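Local coordinates for putative peptidyl-arginine deiminase family protein (Campylobacter jejuni subsp. jejuni serotype O:2, PDB 6B10), which probably hydrolyses agmatine to N-carbamoylputrescine as an agmatine deiminase of the polyamine pathway to putrescine, at residues Q19-H28 against Q55-D66; F214-C225 against F248-P256. All blocks are in the same frame, centred on the assembly; numbering follows the deposited sequence.

Interaction 1 of 2, residues Q19-H28 against Q55-D66; sequences QEYLMLSLPH and QKVLLIAPKQSD
Leu26, Lys56 and Gln55 bury the most surface where the parallel strands 21-25 and 56-61 pair, the two ends of a beta-alpha-beta unit whose connection is helix 37-52. Lys56 runs alongside Glu20, its chain bent at chi3 (-79°). In one of the two conformers of Glu20, Lys56 NZ lies 3.0 Å from Glu20 OE2, a salt bridge on the anti side, 30° out of the carboxylate plane. Lys56 NZ is also 4.4 Å from the centroid of the Tyr21 ring, an off-centre cation-pi contact, while Tyr21 OH bonds to Glu77 of the next strand. At the strand entrance Gln55 NE2 gives a nearly straight bond (171°) to Gln19 OE1, 2.9 Å away, from above that carbonyl plane, the two amides almost perpendicular. At the far end Leu26 N bonds to Ile60 O, and Leu26 CD1 lies 4.0 Å from Ala61 CB and 3.8 Å from Asp66 O. Between these ends, Leu24 CD1 presses on Val57 CG1 at 3.5 Å. The chemistry implies an apolar, backbone-bonded centre; at its entrance Gln19 OE1 takes two donors, Gln55 and Asn327, Gln55 is held at both ends of its amide by Gln19 and Asn277, and the lysine charge is probably offset by Glu20.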
loop_
_atom_site.group_PDB
_atom_site.type_symbol
_atom_site.label_atom_id
_atom_site.label_comp_id
_atom_site.label_asym_id
_atom_site.label_seq_id
_atom_site.Cartn_x
_atom_site.Cartn_y
_atom_site.Cartn_z
ATOM N N GLN A 19 11.397 3.744 -8.372
ATOM C CA GLN A 19 11.625 3.788 -6.941
ATOM C C GLN A 19 13.082 3.529 -6.578
ATOM O O GLN A 19 13.839 2.952 -7.361
ATOM C CB GLN A 19 10.746 2.736 -6.250
ATOM C CG GLN A 19 9.246 2.950 -6.409
ATOM C CD GLN A 19 8.443 1.710 -6.038
ATOM O OE1 GLN A 19 8.755 1.026 -5.057
ATOM N NE2 GLN A 19 7.408 1.408 -6.824
ATOM N N GLU A 20 13.450 3.974 -5.378
ATOM C CA GLU A 20 14.784 3.745 -4.836
ATOM C C GLU A 20 14.738 2.603 -3.818
ATOM O O GLU A 20 15.598 1.727 -3.828
ATOM C CB GLU A 20 15.328 5.027 -4.195
ATOM C CG GLU A 20 16.828 5.011 -3.932
ATOM C CD GLU A 20 17.652 5.171 -5.196
ATOM O OE1 GLU A 20 17.490 6.192 -5.890
ATOM O OE2 GLU A 20 18.477 4.281 -5.484
ATOM N N TYR A 21 13.725 2.606 -2.951
ATOM C CA TYR A 21 13.568 1.568 -1.932
ATOM C C TYR A 21 12.135 1.071 -1.818
ATOM O O TYR A 21 11.188 1.830 -2.032
ATOM C CB TYR A 21 13.926 2.119 -0.555
ATOM C CG TYR A 21 15.396 2.377 -0.296
ATOM C CD1 TYR A 21 16.239 1.354 0.125
ATOM C CD2 TYR A 21 15.932 3.656 -0.425
ATOM C CE1 TYR A 21 17.573 1.592 0.393
ATOM C CE2 TYR A 21 17.270 3.903 -0.167
ATOM C CZ TYR A 21 18.083 2.870 0.244
ATOM O OH TYR A 21 19.411 3.118 0.505
ATOM N N LEU A 22 11.989 -0.205 -1.460
ATOM C CA LEU A 22 10.798 -0.672 -0.763
ATOM C C LEU A 22 11.171 -0.840 0.713
ATOM O O LEU A 22 12.179 -1.466 1.053
ATOM C CB LEU A 22 10.267 -1.990 -1.336
ATOM C CG LEU A 22 8.835 -2.351 -0.906
ATOM C CD1 LEU A 22 7.810 -1.431 -1.550
ATOM C CD2 LEU A 22 8.490 -3.793 -1.241
ATOM N N MET A 23 10.350 -0.277 1.583
ATOM C CA MET A 23 10.648 -0.249 2.998
ATOM C C MET A 23 9.658 -1.110 3.766
ATOM O O MET A 23 8.456 -1.058 3.517
ATOM C CB MET A 23 10.605 1.187 3.489
ATOM C CG MET A 23 11.508 2.111 2.683
ATOM S SD MET A 23 11.549 3.800 3.295
ATOM C CE MET A 23 9.822 4.254 3.215
ATOM N N LEU A 24 10.179 -1.912 4.690
ATOM C CA LEU A 24 9.367 -2.790 5.523
ATOM C C LEU A 24 9.814 -2.730 6.984
ATOM O O LEU A 24 10.978 -2.455 7.287
ATOM C CB LEU A 24 9.461 -4.236 5.024
ATOM C CG LEU A 24 9.162 -4.476 3.536
ATOM C CD1 LEU A 24 10.440 -4.512 2.717
ATOM C CD2 LEU A 24 8.375 -5.765 3.320
ATOM N N SER A 25 8.873 -2.994 7.882
ATOM C CA SER A 25 9.158 -3.092 9.305
ATOM C C SER A 25 9.021 -4.548 9.738
ATOM O O SER A 25 7.913 -5.076 9.816
ATOM C CB SER A 25 8.197 -2.209 10.090
ATOM O OG SER A 25 8.436 -2.318 11.481
ATOM N N LEU A 26 10.152 -5.192 10.017
ATOM C CA LEU A 26 10.171 -6.610 10.377
ATOM C C LEU A 26 9.304 -6.952 11.591
ATOM O O LEU A 26 9.216 -6.167 12.540
ATOM C CB LEU A 26 11.601 -7.082 10.643
ATOM C CG LEU A 26 12.529 -7.164 9.433
ATOM C CD1 LEU A 26 13.916 -7.587 9.883
ATOM C CD2 LEU A 26 12.005 -8.126 8.374
ATOM N N PRO A 27 8.637 -8.121 11.550
ATOM C CA PRO A 27 8.022 -8.648 12.763
ATOM C C PRO A 27 9.102 -9.148 13.711
ATOM O O PRO A 27 10.095 -9.710 13.262
ATOM C CB PRO A 27 7.165 -9.820 12.261
ATOM C CG PRO A 27 7.088 -9.667 10.781
ATOM C CD PRO A 27 8.347 -8.967 10.381
ATOM N N HIS A 28 8.915 -8.919 15.003
ATOM C CA HIS A 28 9.855 -9.402 16.013
ATOM C C HIS A 28 9.107 -10.006 17.191
ATOM O O HIS A 28 7.906 -9.774 17.362
ATOM C CB HIS A 28 10.794 -8.280 16.484
ATOM C CG HIS A 28 10.100 -6.992 16.810
ATOM N ND1 HIS A 28 9.256 -6.849 17.891
ATOM C CD2 HIS A 28 10.141 -5.781 16.204
ATOM C CE1 HIS A 28 8.799 -5.610 17.931
ATOM N NE2 HIS A 28 9.322 -4.941 16.918
ATOM N N GLN A 55 14.755 -4.116 -7.044
ATOM C CA GLN A 55 15.183 -2.839 -6.483
ATOM C C GLN A 55 15.653 -3.024 -5.051
ATOM O O GLN A 55 15.417 -4.069 -4.442
ATOM C CB GLN A 55 14.048 -1.798 -6.543
ATOM C CG GLN A 55 12.891 -2.054 -5.587
ATOM C CD GLN A 55 11.725 -1.090 -5.779
ATOM O OE1 GLN A 55 11.328 -0.786 -6.904
ATOM N NE2 GLN A 55 11.159 -0.623 -4.676
ATOM N N LYS A 56 16.302 -2.004 -4.505
ATOM C CA LYS A 56 16.785 -2.091 -3.135
ATOM C C LYS A 56 15.631 -2.234 -2.158
ATOM O O LYS A 56 14.526 -1.747 -2.401
ATOM C CB LYS A 56 17.625 -0.876 -2.759
ATOM C CG LYS A 56 18.975 -0.827 -3.439
ATOM C CD LYS A 56 19.725 0.435 -3.044
ATOM C CE LYS A 56 19.235 1.647 -3.815
ATOM N NZ LYS A 56 19.786 2.895 -3.221
ATOM N N VAL A 57 15.907 -2.910 -1.054
ATOM C CA VAL A 57 14.952 -3.097 0.014
ATOM C C VAL A 57 15.593 -2.590 1.301
ATOM O O VAL A 57 16.772 -2.856 1.557
ATOM C CB VAL A 57 14.599 -4.595 0.174
ATOM C CG1 VAL A 57 13.689 -4.826 1.377
ATOM C CG2 VAL A 57 13.947 -5.132 -1.095
ATOM N N LEU A 58 14.815 -1.865 2.098
ATOM C CA LEU A 58 15.245 -1.406 3.413
ATOM C C LEU A 58 14.379 -2.058 4.483
ATOM O O LEU A 58 13.157 -1.926 4.461
ATOM C CB LEU A 58 15.131 0.117 3.515
ATOM C CG LEU A 58 15.548 0.738 4.856
ATOM C CD1 LEU A 58 16.993 0.408 5.190
ATOM C CD2 LEU A 58 15.349 2.244 4.842
ATOM N N LEU A 59 15.015 -2.756 5.420
ATOM C CA LEU A 59 14.313 -3.421 6.513
ATOM C C LEU A 59 14.576 -2.696 7.821
ATOM O O LEU A 59 15.725 -2.457 8.178
ATOM C CB LEU A 59 14.779 -4.867 6.637
ATOM C CG LEU A 59 14.657 -5.748 5.394
ATOM C CD1 LEU A 59 15.289 -7.105 5.660
ATOM C CD2 LEU A 59 13.204 -5.904 4.972
ATOM N N ILE A 60 13.502 -2.358 8.530
ATOM C CA ILE A 60 13.566 -1.613 9.779
ATOM C C ILE A 60 13.230 -2.560 10.928
ATOM O O ILE A 60 12.215 -3.244 10.883
ATOM C CB ILE A 60 12.556 -0.446 9.771
ATOM C CG1 ILE A 60 12.800 0.465 8.563
ATOM C CG2 ILE A 60 12.643 0.363 11.060
ATOM C CD1 ILE A 60 11.660 1.420 8.263
ATOM N N ALA A 61 14.090 -2.602 11.948
ATOM C CA ALA A 61 13.881 -3.464 13.116
ATOM C C ALA A 61 14.695 -2.988 14.326
ATOM O O ALA A 61 15.723 -2.329 14.158
ATOM C CB ALA A 61 14.246 -4.899 12.781
ATOM N N PRO A 62 14.238 -3.321 15.551
ATOM C CA PRO A 62 14.911 -2.867 16.777
ATOM C C PRO A 62 16.332 -3.401 16.986
ATOM O O PRO A 62 17.184 -2.672 17.488
ATOM C CB PRO A 62 13.999 -3.383 17.897
ATOM C CG PRO A 62 12.689 -3.642 17.255
ATOM C CD PRO A 62 12.998 -4.057 15.852
ATOM N N LYS A 63 16.579 -4.654 16.610
ATOM C CA LYS A 63 17.848 -5.317 16.911
ATOM C C LYS A 63 18.574 -5.813 15.671
ATOM O O LYS A 63 17.954 -6.132 14.657
ATOM C CB LYS A 63 17.602 -6.494 17.851
ATOM C CG LYS A 63 17.022 -6.079 19.188
ATOM C CD LYS A 63 16.950 -7.242 20.159
ATOM C CE LYS A 63 17.065 -6.752 21.591
ATOM N NZ LYS A 63 16.706 -7.809 22.574
ATOM N N GLN A 64 19.897 -5.890 15.775
ATOM C CA GLN A 64 20.746 -6.410 14.710
ATOM C C GLN A 64 20.452 -7.888 14.448
ATOM O O GLN A 64 20.560 -8.358 13.312
ATOM C CB GLN A 64 22.221 -6.225 15.080
ATOM C CG GLN A 64 23.222 -6.667 14.019
ATOM C CD GLN A 64 23.191 -5.809 12.767
ATOM O OE1 GLN A 64 22.725 -4.667 12.789
ATOM N NE2 GLN A 64 23.702 -6.354 11.665
ATOM N N SER A 65 20.078 -8.614 15.501
ATOM C CA SER A 65 19.734 -10.034 15.384
ATOM C C SER A 65 18.499 -10.264 14.504
ATOM O O SER A 65 18.389 -11.303 13.849
ATOM C CB SER A 65 19.519 -10.649 16.771
ATOM O OG SER A 65 18.610 -9.875 17.533
ATOM N N ASP A 66 17.581 -9.299 14.490
ATOM C CA ASP A 66 16.431 -9.341 13.583
ATOM C C ASP A 66 16.887 -9.373 12.124
ATOM O O ASP A 66 16.337 -10.123 11.323
ATOM C CB ASP A 66 15.507 -8.138 13.794
ATOM C CG ASP A 66 14.959 -8.053 15.207
ATOM O OD1 ASP A 66 14.582 -9.098 15.775
ATOM O OD2 ASP A 66 14.896 -6.931 15.746
HETATM O O HOH W 1 17.133 0.298 -5.934
#

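Interaction 2 of 2, residues F214-C225 against F248-P256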
loop_
_atom_site.group_PDB
_atom_site.type_symbol
_atom_site.label_atom_id
_atom_site.label_comp_id
_atom_site.label_asym_id
_atom_site.label_seq_id
_atom_site.Cartn_x
_atom_site.Cartn_y
_atom_site.Cartn_z
ATOM N N PHE A 214 -5.482 1.778 -9.014
ATOM C CA PHE A 214 -5.006 2.049 -10.361
ATOM C C PHE A 214 -3.817 1.149 -10.675
ATOM O O PHE A 214 -2.916 0.976 -9.840
ATOM C CB PHE A 214 -4.566 3.505 -10.524
ATOM C CG PHE A 214 -5.699 4.482 -10.520
ATOM C CD1 PHE A 214 -6.507 4.621 -11.639
ATOM C CD2 PHE A 214 -5.960 5.264 -9.404
ATOM C CE1 PHE A 214 -7.560 5.522 -11.642
ATOM C CE2 PHE A 214 -7.007 6.169 -9.400
ATOM C CZ PHE A 214 -7.807 6.295 -10.523
ATOM N N ILE A 215 -3.811 0.598 -11.885
ATOM C CA ILE A 215 -2.664 -0.160 -12.382
ATOM C C ILE A 215 -1.974 0.536 -13.557
ATOM O O ILE A 215 -0.824 0.230 -13.873
ATOM C CB ILE A 215 -3.051 -1.602 -12.760
ATOM C CG1 ILE A 215 -4.092 -1.635 -13.881
ATOM C CG2 ILE A 215 -3.565 -2.325 -11.531
ATOM C CD1 ILE A 215 -4.432 -3.032 -14.343
ATOM N N ASP A 216 -2.694 1.435 -14.227
ATOM C CA ASP A 216 -2.077 2.452 -15.074
ATOM C C ASP A 216 -2.968 3.691 -15.035
ATOM O O ASP A 216 -3.967 3.700 -14.311
ATOM C CB ASP A 216 -1.784 1.927 -16.496
ATOM C CG ASP A 216 -3.040 1.574 -17.295
ATOM O OD1 ASP A 216 -4.094 2.226 -17.166
ATOM O OD2 ASP A 216 -2.951 0.634 -18.096
ATOM N N LYS A 217 -2.604 4.742 -15.767
ATOM C CA LYS A 217 -3.334 6.008 -15.684
ATOM C C LYS A 217 -4.797 5.887 -16.116
ATOM O O LYS A 217 -5.611 6.714 -15.729
ATOM C CB LYS A 217 -2.653 7.102 -16.516
ATOM C CG LYS A 217 -2.802 6.943 -18.025
ATOM C CD LYS A 217 -1.981 7.994 -18.757
ATOM C CE LYS A 217 -2.286 7.996 -20.241
ATOM N NZ LYS A 217 -1.381 8.916 -20.986
ATOM N N ASN A 218 -5.120 4.857 -16.900
ATOM C CA ASN A 218 -6.470 4.672 -17.426
ATOM C C ASN A 218 -7.266 3.525 -16.815
ATOM O O ASN A 218 -8.405 3.312 -17.209
ATOM C CB ASN A 218 -6.411 4.454 -18.944
ATOM C CG ASN A 218 -5.781 5.614 -19.675
ATOM O OD1 ASN A 218 -4.851 5.435 -20.457
ATOM N ND2 ASN A 218 -6.274 6.811 -19.417
ATOM N N THR A 219 -6.689 2.790 -15.867
ATOM C CA THR A 219 -7.265 1.501 -15.482
ATOM C C THR A 219 -7.313 1.264 -13.977
ATOM O O THR A 219 -6.328 1.492 -13.268
ATOM C CB THR A 219 -6.477 0.358 -16.128
ATOM O OG1 THR A 219 -6.169 0.699 -17.484
ATOM C CG2 THR A 219 -7.265 -0.933 -16.096
ATOM N N ILE A 220 -8.458 0.779 -13.508
ATOM C CA ILE A 220 -8.650 0.420 -12.116
ATOM C C ILE A 220 -8.911 -1.077 -11.983
ATOM O O ILE A 220 -9.826 -1.623 -12.619
ATOM C CB ILE A 220 -9.826 1.190 -11.486
ATOM C CG1 ILE A 220 -9.489 2.679 -11.418
ATOM C CG2 ILE A 220 -10.116 0.660 -10.085
ATOM C CD1 ILE A 220 -10.644 3.568 -11.014
ATOM N N ALA A 221 -8.102 -1.729 -11.151
ATOM C CA ALA A 221 -8.308 -3.123 -10.803
ATOM C C ALA A 221 -9.049 -3.141 -9.486
ATOM O O ALA A 221 -8.664 -2.424 -8.566
ATOM C CB ALA A 221 -6.977 -3.843 -10.665
ATOM N N HIS A 222 -10.097 -3.961 -9.386
ATOM C CA HIS A 222 -10.988 -3.931 -8.229
ATOM C C HIS A 222 -11.537 -5.308 -7.864
ATOM O O HIS A 222 -11.791 -6.153 -8.730
ATOM C CB HIS A 222 -12.154 -2.945 -8.449
ATOM C CG HIS A 222 -13.138 -3.378 -9.498
ATOM N ND1 HIS A 222 -14.203 -4.210 -9.223
ATOM C CD2 HIS A 222 -13.218 -3.092 -10.818
ATOM C CE1 HIS A 222 -14.886 -4.430 -10.334
ATOM N NE2 HIS A 222 -14.310 -3.761 -11.315
ATOM N N CYS A 223 -11.728 -5.511 -6.565
ATOM C CA CYS A 223 -12.276 -6.751 -6.053
ATOM C C CYS A 223 -13.678 -6.986 -6.568
ATOM O O CYS A 223 -14.443 -6.050 -6.768
ATOM C CB CYS A 223 -12.289 -6.741 -4.529
ATOM S SG CYS A 223 -10.628 -6.739 -3.841
ATOM N N ILE A 224 -13.992 -8.248 -6.811
ATOM C CA ILE A 224 -15.344 -8.658 -7.174
ATOM C C ILE A 224 -15.586 -10.004 -6.502
ATOM O O ILE A 224 -14.642 -10.671 -6.073
ATOM C CB ILE A 224 -15.535 -8.719 -8.717
ATOM C CG1 ILE A 224 -17.009 -8.636 -9.119
ATOM C CG2 ILE A 224 -14.950 -9.993 -9.307
ATOM C CD1 ILE A 224 -17.772 -7.436 -8.589
ATOM N N CYS A 225 -16.849 -10.375 -6.365
ATOM C CA CYS A 225 -17.222 -11.669 -5.809
ATOM C C CYS A 225 -18.259 -12.321 -6.715
ATOM O O CYS A 225 -19.264 -11.699 -7.053
ATOM C CB CYS A 225 -17.789 -11.490 -4.410
ATOM S SG CYS A 225 -18.332 -13.035 -3.663
ATOM N N PHE A 248 -13.165 4.998 -16.111
ATOM C CA PHE A 248 -11.912 4.263 -16.188
ATOM C C PHE A 248 -12.152 2.836 -16.636
ATOM O O PHE A 248 -13.196 2.264 -16.348
ATOM C CB PHE A 248 -11.173 4.297 -14.841
ATOM C CG PHE A 248 -10.570 5.638 -14.536
ATOM C CD1 PHE A 248 -9.473 6.087 -15.252
ATOM C CD2 PHE A 248 -11.121 6.463 -13.570
ATOM C CE1 PHE A 248 -8.921 7.326 -14.999
ATOM C CE2 PHE A 248 -10.575 7.709 -13.313
ATOM C CZ PHE A 248 -9.475 8.142 -14.027
ATOM N N ASP A 249 -11.188 2.268 -17.351
ATOM C CA ASP A 249 -11.237 0.850 -17.681
ATOM C C ASP A 249 -11.152 0.042 -16.384
ATOM O O ASP A 249 -10.462 0.439 -15.436
ATOM C CB ASP A 249 -10.104 0.470 -18.640
ATOM C CG ASP A 249 -10.271 1.092 -20.029
ATOM O OD1 ASP A 249 -11.398 1.505 -20.377
ATOM O OD2 ASP A 249 -9.272 1.163 -20.774
ATOM N N LEU A 250 -11.882 -1.064 -16.330
ATOM C CA LEU A 250 -11.967 -1.874 -15.119
ATOM C C LEU A 250 -11.425 -3.267 -15.355
ATOM O O LEU A 250 -11.688 -3.867 -16.392
ATOM C CB LEU A 250 -13.407 -1.964 -14.628
ATOM C CG LEU A 250 -14.083 -0.635 -14.288
ATOM C CD1 LEU A 250 -15.525 -0.877 -13.881
ATOM C CD2 LEU A 250 -13.340 0.117 -13.190
ATOM N N LEU A 251 -10.666 -3.766 -14.380
ATOM C CA LEU A 251 -10.117 -5.116 -14.395
ATOM C C LEU A 251 -10.532 -5.782 -13.087
ATOM O O LEU A 251 -10.348 -5.208 -12.017
ATOM C CB LEU A 251 -8.590 -5.060 -14.548
ATOM C CG LEU A 251 -7.801 -6.366 -14.711
ATOM C CD1 LEU A 251 -6.543 -6.153 -15.553
ATOM C CD2 LEU A 251 -7.419 -6.964 -13.359
ATOM N N GLU A 252 -11.104 -6.983 -13.161
ATOM C CA GLU A 252 -11.714 -7.594 -11.976
ATOM C C GLU A 252 -10.758 -8.520 -11.246
ATOM O O GLU A 252 -9.969 -9.239 -11.863
ATOM C CB GLU A 252 -12.996 -8.336 -12.352
ATOM C CG GLU A 252 -14.119 -7.405 -12.783
ATOM C CD GLU A 252 -15.430 -8.121 -13.061
ATOM O OE1 GLU A 252 -15.469 -9.370 -13.024
ATOM O OE2 GLU A 252 -16.433 -7.419 -13.306
ATOM N N LEU A 253 -10.838 -8.490 -9.924
ATOM C CA LEU A 253 -10.017 -9.325 -9.061
ATOM C C LEU A 253 -10.944 -10.156 -8.188
ATOM O O LEU A 253 -11.282 -9.739 -7.088
ATOM C CB LEU A 253 -9.118 -8.451 -8.182
ATOM C CG LEU A 253 -8.208 -7.456 -8.904
ATOM C CD1 LEU A 253 -7.572 -6.505 -7.901
ATOM C CD2 LEU A 253 -7.141 -8.178 -9.725
ATOM N N PRO A 254 -11.379 -11.332 -8.682
ATOM C CA PRO A 254 -12.326 -12.141 -7.911
ATOM C C PRO A 254 -11.713 -12.666 -6.627
ATOM O O PRO A 254 -10.658 -13.285 -6.657
ATOM C CB PRO A 254 -12.662 -13.299 -8.859
ATOM C CG PRO A 254 -11.507 -13.368 -9.807
ATOM C CD PRO A 254 -11.064 -11.950 -9.981
ATOM N N ILE A 255 -12.373 -12.421 -5.503
ATOM C CA ILE A 255 -11.842 -12.853 -4.213
ATOM C C ILE A 255 -11.773 -14.378 -4.158
ATOM O O ILE A 255 -12.567 -15.061 -4.808
ATOM C CB ILE A 255 -12.658 -12.299 -3.016
ATOM C CG1 ILE A 255 -14.089 -12.845 -2.995
ATOM C CG2 ILE A 255 -12.649 -10.774 -3.040
ATOM C CD1 ILE A 255 -14.916 -12.369 -1.810
ATOM N N PRO A 256 -10.800 -14.920 -3.412
ATOM C CA PRO A 256 -10.699 -16.367 -3.333
ATOM C C PRO A 256 -11.824 -16.951 -2.480
ATOM O O PRO A 256 -12.602 -16.202 -1.886
ATOM C CB PRO A 256 -9.340 -16.584 -2.665
ATOM C CG PRO A 256 -9.142 -15.376 -1.831
ATOM C CD PRO A 256 -9.787 -14.249 -2.579
HETATM O O HOH W 2 -6.960 -0.124 -19.812
HETATM O O HOH W 3 -15.758 -4.697 -13.542
#
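Phe214 turns its edge to Phe248 in a T-shaped pair, planes 81° apart, with Phe214 CE1 over the centre of the Phe248 ring; Ile220 CD1 adds a contact 3.9 Å from Phe248 CD2. Among the apolar contacts on the face of Ala221 and Leu251, Ala221 CB meets Leu253 CD1 at 3.9 Å, whereas Ile224 CG2 packs against Pro254 CB on the reverse face.

Seven backbone hydrogen bonds join the segments, whose parallel strands 219-224 and 249-254 are linked by helix 233-244 in a beta-alpha-beta unit. They run from Asp249 N to Asn218 O at one end to Ile255 N to Ile224 O at the other; Ile220 N to Asp249 O, at 2.8 Å, is nearly straight (174°).

Two waters link polar side chains across the contact. One, in the plane of the imidazole edge, joins His222 NE2 to Glu252 OE2, 2.8 Å from each; the other donates to Thr219 OG1 and Asp249 OD2. With chi1 at 69°, His222 CG sits between backbone N and carbonyl carbon, and the ring reaches Leu250 and Glu252. Direct bonds within 214-225 run from His222 ND1 to Cys223 O, and to Asp216 OD1 from Thr219 OG1 and, in an Asx turn, Asn218 N.

Apolar packing thus lies on both faces, the Asp249 end being exposed; His222 is held at ND1 by Cys223 O and at NE2 by water, and Glu252 OE2 by that water and Lys240.

In the fold
Interactions 1 and 2 repeat one principle at two places: in each, a beta-alpha-beta crossover returns the chain to lie parallel beside its first strand. Their sheets differ, 19-25 and 56-61 belonging to a mixed four-stranded sheet and 219-224 and 249-254 to a three-stranded one; such separate small sheets are consistent with the alpha/beta propeller of the guanidino-group modifying enzymes. The contacts lie on opposite sides of the chain's centre, with centres about 29 Å apart and nearest atoms about 11 Å apart, so neither touches the other. The potassium ion, bound at Phe91, Asp106 and Phe107, is about 11 Å from the side chain of Met23 in interaction 1.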